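Local coordinates for S-adenosylmethionine-dependent methyltransferase (Clostridium acetobutylicum, PDB 1Y8C), which probably transfers methyl groups from S-adenosylmethionine to an acceptor substrate that is not established, at residues D156-D161 / F165-N170; K12-D17 / I181-R186. All coordinates share one frame; numbering follows the deposited sequence.

Interaction 1: residues D156-D161 / F165-N170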
loop_
_atom_site.group_PDB
_atom_site.type_symbol
_atom_site.label_atom_id
_atom_site.label_comp_id
_atom_site.label_asym_id
_atom_site.label_seq_id
_atom_site.Cartn_x
_atom_site.Cartn_y
_atom_site.Cartn_z
ATOM N N ASP A 156 15.617 2.814 -17.876
ATOM C CA ASP A 156 16.006 4.041 -17.192
ATOM C C ASP A 156 15.186 5.176 -17.834
ATOM O O ASP A 156 14.951 5.167 -19.040
ATOM C CB ASP A 156 17.526 4.262 -17.335
ATOM C CG ASP A 156 17.965 4.537 -18.773
ATOM O OD1 ASP A 156 17.482 3.846 -19.711
ATOM O OD2 ASP A 156 18.822 5.443 -18.953
ATOM N N PHE A 157 14.742 6.146 -17.039
ATOM C CA PHE A 157 13.920 7.231 -17.568
ATOM C C PHE A 157 14.189 8.578 -16.898
ATOM O O PHE A 157 14.437 8.647 -15.688
ATOM C CB PHE A 157 12.440 6.856 -17.399
ATOM C CG PHE A 157 11.472 7.853 -17.975
ATOM C CD1 PHE A 157 11.355 8.013 -19.350
ATOM C CD2 PHE A 157 10.677 8.636 -17.140
ATOM C CE1 PHE A 157 10.457 8.935 -19.887
ATOM C CE2 PHE A 157 9.772 9.564 -17.664
ATOM C CZ PHE A 157 9.664 9.715 -19.037
ATOM N N ASN A 158 14.129 9.648 -17.691
ATOM C CA ASN A 158 14.345 11.010 -17.193
ATOM C C ASN A 158 13.059 11.817 -17.341
ATOM O O ASN A 158 12.395 11.754 -18.375
ATOM C CB ASN A 158 15.462 11.691 -17.985
ATOM C CG ASN A 158 16.839 11.236 -17.562
ATOM O OD1 ASN A 158 17.401 11.729 -16.578
ATOM N ND2 ASN A 158 17.389 10.282 -18.293
ATOM N N TYR A 159 12.721 12.572 -16.302
ATOM C CA TYR A 159 11.519 13.399 -16.279
ATOM C C TYR A 159 11.952 14.805 -15.937
ATOM O O TYR A 159 12.815 14.987 -15.085
ATOM C CB TYR A 159 10.556 12.902 -15.201
ATOM C CG TYR A 159 9.283 13.707 -15.052
ATOM C CD1 TYR A 159 8.152 13.403 -15.810
ATOM C CD2 TYR A 159 9.205 14.774 -14.142
ATOM C CE1 TYR A 159 6.969 14.139 -15.671
ATOM C CE2 TYR A 159 8.030 15.518 -13.990
ATOM C CZ TYR A 159 6.915 15.193 -14.763
ATOM O OH TYR A 159 5.753 15.921 -14.640
ATOM N N ASP A 160 11.351 15.803 -16.577
ATOM C CA ASP A 160 11.733 17.180 -16.303
ATOM C C ASP A 160 10.625 18.216 -16.418
ATOM O O ASP A 160 10.551 18.915 -17.425
ATOM C CB ASP A 160 12.884 17.590 -17.230
ATOM C CG ASP A 160 13.453 18.970 -16.896
ATOM O OD1 ASP A 160 14.260 19.487 -17.709
ATOM O OD2 ASP A 160 13.111 19.529 -15.822
ATOM N N ASP A 161 9.755 18.325 -15.418
ATOM C CA ASP A 161 8.730 19.367 -15.477
ATOM C C ASP A 161 9.436 20.502 -14.736
ATOM O O ASP A 161 10.222 20.242 -13.830
ATOM C CB ASP A 161 7.446 18.941 -14.764
ATOM C CG ASP A 161 7.262 19.631 -13.437
ATOM O OD1 ASP A 161 7.267 18.923 -12.403
ATOM O OD2 ASP A 161 7.113 20.876 -13.424
ATOM N N PHE A 165 12.384 17.425 -11.061
ATOM C CA PHE A 165 13.259 16.724 -11.992
ATOM C C PHE A 165 13.665 15.387 -11.357
ATOM O O PHE A 165 14.012 15.345 -10.174
ATOM C CB PHE A 165 14.515 17.556 -12.263
ATOM C CG PHE A 165 15.488 16.883 -13.175
ATOM C CD1 PHE A 165 15.480 17.147 -14.540
ATOM C CD2 PHE A 165 16.350 15.903 -12.685
ATOM C CE1 PHE A 165 16.313 16.435 -15.407
ATOM C CE2 PHE A 165 17.183 15.186 -13.534
ATOM C CZ PHE A 165 17.163 15.451 -14.901
ATOM N N TYR A 166 13.633 14.305 -12.131
ATOM C CA TYR A 166 14.013 13.009 -11.590
ATOM C C TYR A 166 14.568 12.029 -12.617
ATOM O O TYR A 166 14.165 12.037 -13.775
ATOM C CB TYR A 166 12.825 12.371 -10.836
ATOM C CG TYR A 166 11.779 11.655 -11.678
ATOM C CD1 TYR A 166 12.102 10.494 -12.384
ATOM C CD2 TYR A 166 10.455 12.116 -11.735
ATOM C CE1 TYR A 166 11.145 9.801 -13.124
ATOM C CE2 TYR A 166 9.480 11.428 -12.478
ATOM C CZ TYR A 166 9.835 10.265 -13.172
ATOM O OH TYR A 166 8.905 9.551 -13.913
ATOM N N TYR A 167 15.514 11.202 -12.181
ATOM C CA TYR A 167 16.112 10.182 -13.028
ATOM C C TYR A 167 15.792 8.869 -12.332
ATOM O O TYR A 167 16.154 8.663 -11.171
ATOM C CB TYR A 167 17.619 10.378 -13.136
ATOM C CG TYR A 167 18.331 9.235 -13.807
ATOM C CD1 TYR A 167 17.842 8.676 -14.985
ATOM C CD2 TYR A 167 19.509 8.723 -13.281
ATOM C CE1 TYR A 167 18.511 7.637 -15.626
ATOM C CE2 TYR A 167 20.182 7.682 -13.912
ATOM C CZ TYR A 167 19.677 7.143 -15.084
ATOM O OH TYR A 167 20.351 6.113 -15.706
ATOM N N TRP A 168 15.111 7.982 -13.043
ATOM C CA TRP A 168 14.691 6.702 -12.477
ATOM C C TRP A 168 15.312 5.525 -13.231
ATOM O O TRP A 168 15.080 5.358 -14.417
ATOM C CB TRP A 168 13.151 6.662 -12.518
ATOM C CG TRP A 168 12.494 5.368 -12.126
ATOM C CD1 TRP A 168 13.112 4.231 -11.687
ATOM C CD2 TRP A 168 11.092 5.070 -12.172
ATOM N NE1 TRP A 168 12.189 3.248 -11.459
ATOM C CE2 TRP A 168 10.944 3.733 -11.739
ATOM C CE3 TRP A 168 9.953 5.802 -12.520
ATOM C CZ2 TRP A 168 9.684 3.103 -11.664
ATOM C CZ3 TRP A 168 8.699 5.176 -12.444
ATOM C CH2 TRP A 168 8.579 3.844 -12.014
ATOM N N GLU A 169 16.113 4.721 -12.543
ATOM C CA GLU A 169 16.735 3.567 -13.182
ATOM C C GLU A 169 16.173 2.261 -12.602
ATOM O O GLU A 169 16.143 2.072 -11.387
ATOM C CB GLU A 169 18.253 3.594 -12.985
ATOM C CG GLU A 169 19.033 3.068 -14.182
ATOM C CD GLU A 169 20.347 2.400 -13.803
ATOM O OE1 GLU A 169 21.151 3.023 -13.080
ATOM O OE2 GLU A 169 20.574 1.251 -14.239
ATOM N N ASN A 170 15.722 1.372 -13.479
ATOM C CA ASN A 170 15.164 0.101 -13.058
ATOM C C ASN A 170 16.096 -1.046 -13.371
ATOM O O ASN A 170 16.670 -1.118 -14.453
ATOM C CB ASN A 170 13.818 -0.149 -13.745
ATOM C CG ASN A 170 12.661 0.536 -13.038
ATOM O OD1 ASN A 170 11.788 1.124 -13.681
ATOM N ND2 ASN A 170 12.636 0.451 -11.712
#
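One face of the Tyr-166 ring is met by Tyr-159. The CB of Tyr-159 stands 3.4 Å from the centroid of the Tyr-166 ring, a CH-pi contact over the face. The Tyr-159 ring runs on nearly parallel to that of Tyr-166, with planes at 8°, but it is slid aside and the two barely overlap. Tyr-166 reaches across because its CG sits between the backbone N and the carbonyl carbon (chi1 81°). Its OH then comes to the edge of the Phe-157 ring, 3.8 Å from Phe-157 CD2. The Phe-165 ring is on the other side of the sheet, and the backbone O of Tyr-159 lies over one of its faces, 3.5 Å from Phe-165 CD1. The carboxylate of Asp-160 meets the edge of that ring. The Asn-158 amide lies almost parallel to the Tyr-167 ring, its OD1 3.5 Å from Tyr-167 CD1. The backbones pair through four hydrogen bonds. Phe-157 and Trp-168 exchange two, each 2.8 Å between the N of one and the O of the other. Tyr-159 and Tyr-166 exchange two more. Tyr-166 also packs on Leu-13 and Ile-14, so the face carrying Phe-157, Tyr-159, Tyr-166 and Trp-168 is the one turned to helix 3-15. This is an antiparallel beta hairpin, with 157-161 as an outermost strand of a four-stranded antiparallel sheet.

Interaction 2: residues K12-D17 / I181-R186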
loop_
_atom_site.group_PDB
_atom_site.type_symbol
_atom_site.label_atom_id
_atom_site.label_comp_id
_atom_site.label_asym_id
_atom_site.label_seq_id
_atom_site.Cartn_x
_atom_site.Cartn_y
_atom_site.Cartn_z
ATOM N N LYS A 12 2.052 10.521 -7.718
ATOM C CA LYS A 12 1.543 11.063 -8.974
ATOM C C LYS A 12 2.475 10.805 -10.161
ATOM O O LYS A 12 2.012 10.613 -11.279
ATOM C CB LYS A 12 1.301 12.571 -8.844
ATOM C CG LYS A 12 1.007 13.263 -10.170
ATOM C CD LYS A 12 0.963 14.783 -10.016
ATOM C CE LYS A 12 0.787 15.492 -11.372
ATOM N NZ LYS A 12 -0.521 15.157 -12.049
ATOM N N LEU A 13 3.780 10.790 -9.918
ATOM C CA LEU A 13 4.716 10.579 -11.002
ATOM C C LEU A 13 5.221 9.144 -11.131
ATOM O O LEU A 13 5.230 8.580 -12.228
ATOM C CB LEU A 13 5.894 11.547 -10.867
ATOM C CG LEU A 13 5.534 13.040 -10.791
ATOM C CD1 LEU A 13 6.804 13.864 -10.640
ATOM C CD2 LEU A 13 4.770 13.474 -12.032
ATOM N N ILE A 14 5.629 8.535 -10.025
ATOM C CA ILE A 14 6.147 7.176 -10.094
ATOM C C ILE A 14 5.044 6.125 -10.201
ATOM O O ILE A 14 5.064 5.293 -11.111
ATOM C CB ILE A 14 7.041 6.866 -8.877
ATOM C CG1 ILE A 14 8.048 8.004 -8.664
ATOM C CG2 ILE A 14 7.770 5.562 -9.097
ATOM C CD1 ILE A 14 8.885 8.347 -9.888
ATOM N N ARG A 15 4.085 6.161 -9.277
ATOM C CA ARG A 15 2.968 5.210 -9.292
ATOM C C ARG A 15 2.071 5.467 -10.514
ATOM O O ARG A 15 1.770 4.547 -11.275
ATOM C CB ARG A 15 2.161 5.325 -7.988
ATOM C CG ARG A 15 2.978 5.027 -6.731
ATOM C CD ARG A 15 2.225 4.122 -5.765
ATOM N NE ARG A 15 3.116 3.181 -5.087
ATOM C CZ ARG A 15 3.967 3.503 -4.115
ATOM N NH1 ARG A 15 4.052 4.752 -3.688
ATOM N NH2 ARG A 15 4.742 2.575 -3.575
ATOM N N ALA A 16 1.653 6.722 -10.680
ATOM C CA ALA A 16 0.828 7.160 -11.807
ATOM C C ALA A 16 -0.610 6.642 -11.904
ATOM O O ALA A 16 -1.423 7.209 -12.643
ATOM C CB ALA A 16 1.564 6.874 -13.128
ATOM N N ASP A 17 -0.939 5.574 -11.191
ATOM C CA ASP A 17 -2.298 5.049 -11.269
ATOM C C ASP A 17 -2.987 5.040 -9.904
ATOM O O ASP A 17 -3.765 4.141 -9.588
ATOM C CB ASP A 17 -2.276 3.633 -11.862
ATOM C CG ASP A 17 -1.640 2.608 -10.928
ATOM O OD1 ASP A 17 -0.632 2.925 -10.266
ATOM O OD2 ASP A 17 -2.152 1.476 -10.874
ATOM N N ILE A 181 15.984 5.980 -7.641
ATOM C CA ILE A 181 15.436 7.234 -8.126
ATOM C C ILE A 181 15.952 8.462 -7.415
ATOM O O ILE A 181 15.841 8.579 -6.201
ATOM C CB ILE A 181 13.905 7.270 -8.001
ATOM C CG1 ILE A 181 13.279 5.984 -8.557
ATOM C CG2 ILE A 181 13.379 8.473 -8.736
ATOM C CD1 ILE A 181 11.762 5.965 -8.469
ATOM N N SER A 182 16.497 9.385 -8.197
ATOM C CA SER A 182 17.012 10.641 -7.686
ATOM C C SER A 182 16.047 11.760 -8.077
ATOM O O SER A 182 15.814 12.016 -9.269
ATOM C CB SER A 182 18.386 10.941 -8.282
ATOM O OG SER A 182 19.355 9.990 -7.847
ATOM N N PHE A 183 15.477 12.406 -7.067
ATOM C CA PHE A 183 14.559 13.511 -7.272
ATOM C C PHE A 183 15.258 14.806 -6.975
ATOM O O PHE A 183 16.174 14.856 -6.171
ATOM C CB PHE A 183 13.351 13.427 -6.332
ATOM C CG PHE A 183 12.317 12.445 -6.755
ATOM C CD1 PHE A 183 12.337 11.141 -6.267
ATOM C CD2 PHE A 183 11.342 12.813 -7.674
ATOM C CE1 PHE A 183 11.396 10.214 -6.689
ATOM C CE2 PHE A 183 10.400 11.900 -8.105
ATOM C CZ PHE A 183 10.423 10.589 -7.613
ATOM N N PHE A 184 14.810 15.854 -7.641
ATOM C CA PHE A 184 15.322 17.194 -7.432
ATOM C C PHE A 184 14.060 18.025 -7.456
ATOM O O PHE A 184 13.409 18.130 -8.488
ATOM C CB PHE A 184 16.249 17.608 -8.566
ATOM C CG PHE A 184 17.653 17.135 -8.396
ATOM C CD1 PHE A 184 18.118 16.024 -9.088
ATOM C CD2 PHE A 184 18.515 17.794 -7.518
ATOM C CE1 PHE A 184 19.425 15.572 -8.906
ATOM C CE2 PHE A 184 19.821 17.354 -7.330
ATOM C CZ PHE A 184 20.280 16.242 -8.020
ATOM N N VAL A 185 13.693 18.577 -6.310
ATOM C CA VAL A 185 12.486 19.379 -6.230
ATOM C C VAL A 185 12.804 20.855 -6.087
ATOM O O VAL A 185 13.703 21.237 -5.341
ATOM C CB VAL A 185 11.613 18.955 -5.043
ATOM C CG1 VAL A 185 10.317 19.752 -5.045
ATOM C CG2 VAL A 185 11.319 17.460 -5.122
ATOM N N ARG A 186 12.058 21.683 -6.813
ATOM C CA ARG A 186 12.249 23.131 -6.770
ATOM C C ARG A 186 11.881 23.688 -5.396
ATOM O O ARG A 186 10.894 23.275 -4.791
ATOM C CB ARG A 186 11.371 23.803 -7.832
ATOM C CG ARG A 186 12.131 24.452 -8.981
ATOM C CD ARG A 186 12.849 25.714 -8.530
ATOM N NE ARG A 186 11.930 26.727 -8.011
ATOM C CZ ARG A 186 10.936 27.278 -8.708
ATOM N NH1 ARG A 186 10.718 26.914 -9.968
ATOM N NH2 ARG A 186 10.160 28.202 -8.145
#
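Ile-14 and Ile-181 reach toward each other tip to tip, CD1 of Ile-14 lying 4.0 Å from CD1 of Ile-181. The CG2 branch of Ile-14 also comes near that same methyl of Ile-181. Phe-183 approaches Ile-14 from the opposite direction and offers the edge of its ring. Its CZ lies 3.5 Å from Ile-14 CD1. Ile-14 CG1 is at the same edge, in the ring plane, 3.7 Å from Phe-183 CZ. The bend of the Ile-14 chain (chi2 -54°) brings its CD1 to both partners. Ile-181 is extended instead: its CD1 is anti to CA (chi2 -180°), which carries this methyl outward to the helix. The contact packs the last turn of helix 3-15 against one face of the four-stranded antiparallel sheet, which is separate from the mixed seven-stranded sheet of the Rossmann-like methyltransferase fold. Ile-181 and Phe-183 are two residues apart on their strand, so both side chains fall on this face. Phe-183 also meets Phe-6 of the same helix edge-to-face, and its ring touches that of Tyr-166. Beside Ile-14 on the last turn, Arg-15 is salt-bridged to Asp-11 and Asp-110.

In the fold
Both interactions involve the four-stranded antiparallel sheet: interaction 1 pairs two of its strands, and interaction 2 packs helix 3-15 on a third. Interaction 1 is a surface contact between consecutive strands, held by a ladder of backbone hydrogen bonds with aromatic rings on both faces. Interaction 2 is buried and joins parts far apart in sequence through apolar side chains alone. The centres of interactions 1 and 2 are about 8 Å apart. Strands 164-173 and 176-186 are neighbours in the sheet, and Phe-165 O lies 2.7 Å from Phe-184 N, a probable hydrogen bond. The two also meet under the helix, where Trp-168 CH2 packs 3.5 Å from Ile-14 CG2.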